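Local coordinates for mandalate racemase/muconate lactonizing enzyme (Unidentified, PDB 4E4U), which is a putative member of the mandelate racemase/muconate lactonizing enzyme family, probably an enolase-superfamily enzyme whose substrate is not established, at residues Pro67-Leu73 and Cys101-Ile105. Numbering follows the deposited sequence.
Sequences PHHVERL and CWDII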
loop_
_atom_site.group_PDB
_atom_site.type_symbol
_atom_site.label_atom_id
_atom_site.label_comp_id
_atom_site.label_asym_id
_atom_site.label_seq_id
_atom_site.Cartn_x
_atom_site.Cartn_y
_atom_site.Cartn_z
ATOM N N PRO A 67 -38.401 -21.907 -12.590
ATOM C CA PRO A 67 -37.484 -22.183 -11.471
ATOM C C PRO A 67 -36.014 -22.308 -11.878
ATOM O O PRO A 67 -35.141 -22.142 -11.024
ATOM C CB PRO A 67 -37.990 -23.525 -10.922
ATOM C CG PRO A 67 -38.733 -24.148 -12.058
ATOM C CD PRO A 67 -39.385 -22.992 -12.767
ATOM N N HIS A 68 -35.733 -22.601 -13.146
ATOM C CA HIS A 68 -34.340 -22.679 -13.586
ATOM C C HIS A 68 -33.623 -21.333 -13.572
ATOM O O HIS A 68 -32.396 -21.279 -13.612
ATOM C CB HIS A 68 -34.238 -23.291 -14.985
ATOM C CG HIS A 68 -34.637 -24.729 -15.040
ATOM N ND1 HIS A 68 -35.946 -25.132 -15.177
ATOM C CD2 HIS A 68 -33.898 -25.864 -14.965
ATOM C CE1 HIS A 68 -35.999 -26.455 -15.182
ATOM N NE2 HIS A 68 -34.770 -26.920 -15.056
ATOM N N HIS A 69 -34.383 -20.246 -13.514
ATOM C CA HIS A 69 -33.809 -18.922 -13.706
ATOM C C HIS A 69 -33.357 -18.297 -12.389
ATOM O O HIS A 69 -33.875 -17.263 -11.953
ATOM C CB HIS A 69 -34.786 -18.044 -14.494
ATOM C CG HIS A 69 -35.072 -18.580 -15.863
ATOM N ND1 HIS A 69 -36.014 -18.035 -16.700
ATOM C CD2 HIS A 69 -34.542 -19.639 -16.520
ATOM C CE1 HIS A 69 -36.048 -18.725 -17.826
ATOM N NE2 HIS A 69 -35.165 -19.706 -17.745
ATOM N N VAL A 70 -32.362 -18.928 -11.776
ATOM C CA VAL A 70 -31.915 -18.551 -10.444
ATOM C C VAL A 70 -31.040 -17.292 -10.439
ATOM O O VAL A 70 -31.038 -16.556 -9.453
ATOM C CB VAL A 70 -31.225 -19.735 -9.704
ATOM C CG1 VAL A 70 -32.236 -20.858 -9.428
ATOM C CG2 VAL A 70 -30.029 -20.265 -10.488
ATOM N N GLU A 71 -30.291 -17.045 -11.515
ATOM C CA GLU A 71 -29.599 -15.760 -11.662
ATOM C C GLU A 71 -30.621 -14.632 -11.683
ATOM O O GLU A 71 -30.467 -13.622 -10.994
ATOM C CB GLU A 71 -28.784 -15.698 -12.956
ATOM C CG GLU A 71 -27.512 -16.530 -12.957
ATOM C CD GLU A 71 -26.320 -15.818 -12.346
ATOM O OE1 GLU A 71 -26.454 -14.650 -11.911
ATOM O OE2 GLU A 71 -25.224 -16.420 -12.321
ATOM N N ARG A 72 -31.663 -14.806 -12.492
ATOM C CA ARG A 72 -32.730 -13.822 -12.597
ATOM C C ARG A 72 -33.353 -13.572 -11.231
ATOM O O ARG A 72 -33.512 -12.419 -10.807
ATOM C CB ARG A 72 -33.796 -14.324 -13.574
ATOM C CG ARG A 72 -34.999 -13.406 -13.748
ATOM C CD ARG A 72 -36.271 -14.231 -14.036
ATOM N NE ARG A 72 -36.653 -14.991 -12.846
ATOM C CZ ARG A 72 -37.316 -14.475 -11.815
ATOM N NH1 ARG A 72 -37.710 -13.204 -11.838
ATOM N NH2 ARG A 72 -37.598 -15.233 -10.765
ATOM N N LEU A 73 -33.726 -14.648 -10.547
ATOM C CA LEU A 73 -34.329 -14.522 -9.225
ATOM C C LEU A 73 -33.445 -13.732 -8.267
ATOM O O LEU A 73 -33.910 -12.796 -7.603
ATOM C CB LEU A 73 -34.634 -15.902 -8.648
ATOM C CG LEU A 73 -35.123 -15.946 -7.201
ATOM C CD1 LEU A 73 -36.382 -15.095 -7.005
ATOM C CD2 LEU A 73 -35.353 -17.393 -6.780
ATOM N N CYS A 101 -36.235 -23.692 -5.609
ATOM C CA CYS A 101 -36.109 -23.799 -7.062
ATOM C C CYS A 101 -35.101 -24.878 -7.453
ATOM O O CYS A 101 -35.372 -25.667 -8.353
ATOM C CB CYS A 101 -35.736 -22.451 -7.699
ATOM S SG CYS A 101 -37.075 -21.238 -7.670
ATOM N N TRP A 102 -33.952 -24.928 -6.781
ATOM C CA TRP A 102 -32.980 -25.990 -7.057
ATOM C C TRP A 102 -33.543 -27.382 -6.775
ATOM O O TRP A 102 -33.261 -28.331 -7.508
ATOM C CB TRP A 102 -31.667 -25.773 -6.296
ATOM C CG TRP A 102 -30.751 -24.798 -6.987
ATOM C CD1 TRP A 102 -30.501 -23.509 -6.625
ATOM C CD2 TRP A 102 -30.003 -25.037 -8.183
ATOM N NE1 TRP A 102 -29.619 -22.930 -7.511
ATOM C CE2 TRP A 102 -29.296 -23.848 -8.485
ATOM C CE3 TRP A 102 -29.835 -26.138 -9.032
ATOM C CZ2 TRP A 102 -28.450 -23.736 -9.589
ATOM C CZ3 TRP A 102 -29.000 -26.027 -10.129
ATOM C CH2 TRP A 102 -28.317 -24.836 -10.397
ATOM N N ASP A 103 -34.324 -27.505 -5.706
ATOM C CA ASP A 103 -34.994 -28.761 -5.386
ATOM C C ASP A 103 -35.821 -29.206 -6.600
ATOM O O ASP A 103 -35.756 -30.368 -7.019
ATOM C CB ASP A 103 -35.881 -28.554 -4.151
ATOM C CG ASP A 103 -36.282 -29.853 -3.474
ATOM O OD1 ASP A 103 -35.598 -30.891 -3.637
ATOM O OD2 ASP A 103 -37.298 -29.831 -2.746
ATOM N N ILE A 104 -36.587 -28.276 -7.166
ATOM C CA ILE A 104 -37.374 -28.529 -8.375
ATOM C C ILE A 104 -36.517 -28.840 -9.611
ATOM O O ILE A 104 -36.806 -29.781 -10.349
ATOM C CB ILE A 104 -38.337 -27.348 -8.638
ATOM C CG1 ILE A 104 -39.451 -27.359 -7.593
ATOM C CG2 ILE A 104 -38.912 -27.398 -10.050
ATOM C CD1 ILE A 104 -40.160 -26.041 -7.462
ATOM N N ILE A 105 -35.454 -28.068 -9.819
ATOM C CA ILE A 105 -34.540 -28.307 -10.933
ATOM C C ILE A 105 -33.987 -29.737 -10.868
ATOM O O ILE A 105 -33.987 -30.460 -11.871
ATOM C CB ILE A 105 -33.369 -27.282 -10.933
ATOM C CG1 ILE A 105 -33.875 -25.852 -11.171
ATOM C CG2 ILE A 105 -32.313 -27.651 -11.969
ATOM C CD1 ILE A 105 -32.790 -24.793 -10.974
HETATM O O HOH W 1 -33.868 -29.580 -14.631
#
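Ile105 lies across one face of the His68 imidazole and touches the backbone of Pro67 and His68. Its CG1 is 4.1 Å from the His68 ring centroid and 23° off the normal, a CH-pi contact. CG2 meets CD2 and NE2 of the same ring. The chain is extended at chi2 (172°), which carries CD1 past the ring to 3.7 Å from His68 CA and close to Pro67 O. There CD1 sits between His68 and Trp102, 3.8 Å above the indole plane toward its rim. A water joins the two segments at the imidazole edge, in plane. It lies 2.8 Å from His68 NE2 and donates to Ile105 O. With ND1 also hydrogen-bonded nearby in the chain and Ile105 on one face, the ring would be limited in how far it can turn. Both segments belong to the N-terminal capping domain of the enolase superfamily, where the start of helix 70-79 packs on helix 88-109. Pro67 presses CB and CG against helix 88-109: CG is 3.8 Å from Ile104 CG2, and CB is 4.1 Å from Cys101 CB. Both Val70 methyls lie on the same side of the indole as Ile105 CD1. CG1, 3.8 Å from Trp102 NE1, makes an off-centre CH-pi contact with the five-membered ring, while CG2 lies 3.9 Å from Trp102 CZ2. Leu290 packs on Val70, and Leu116 of a second subunit on Trp102.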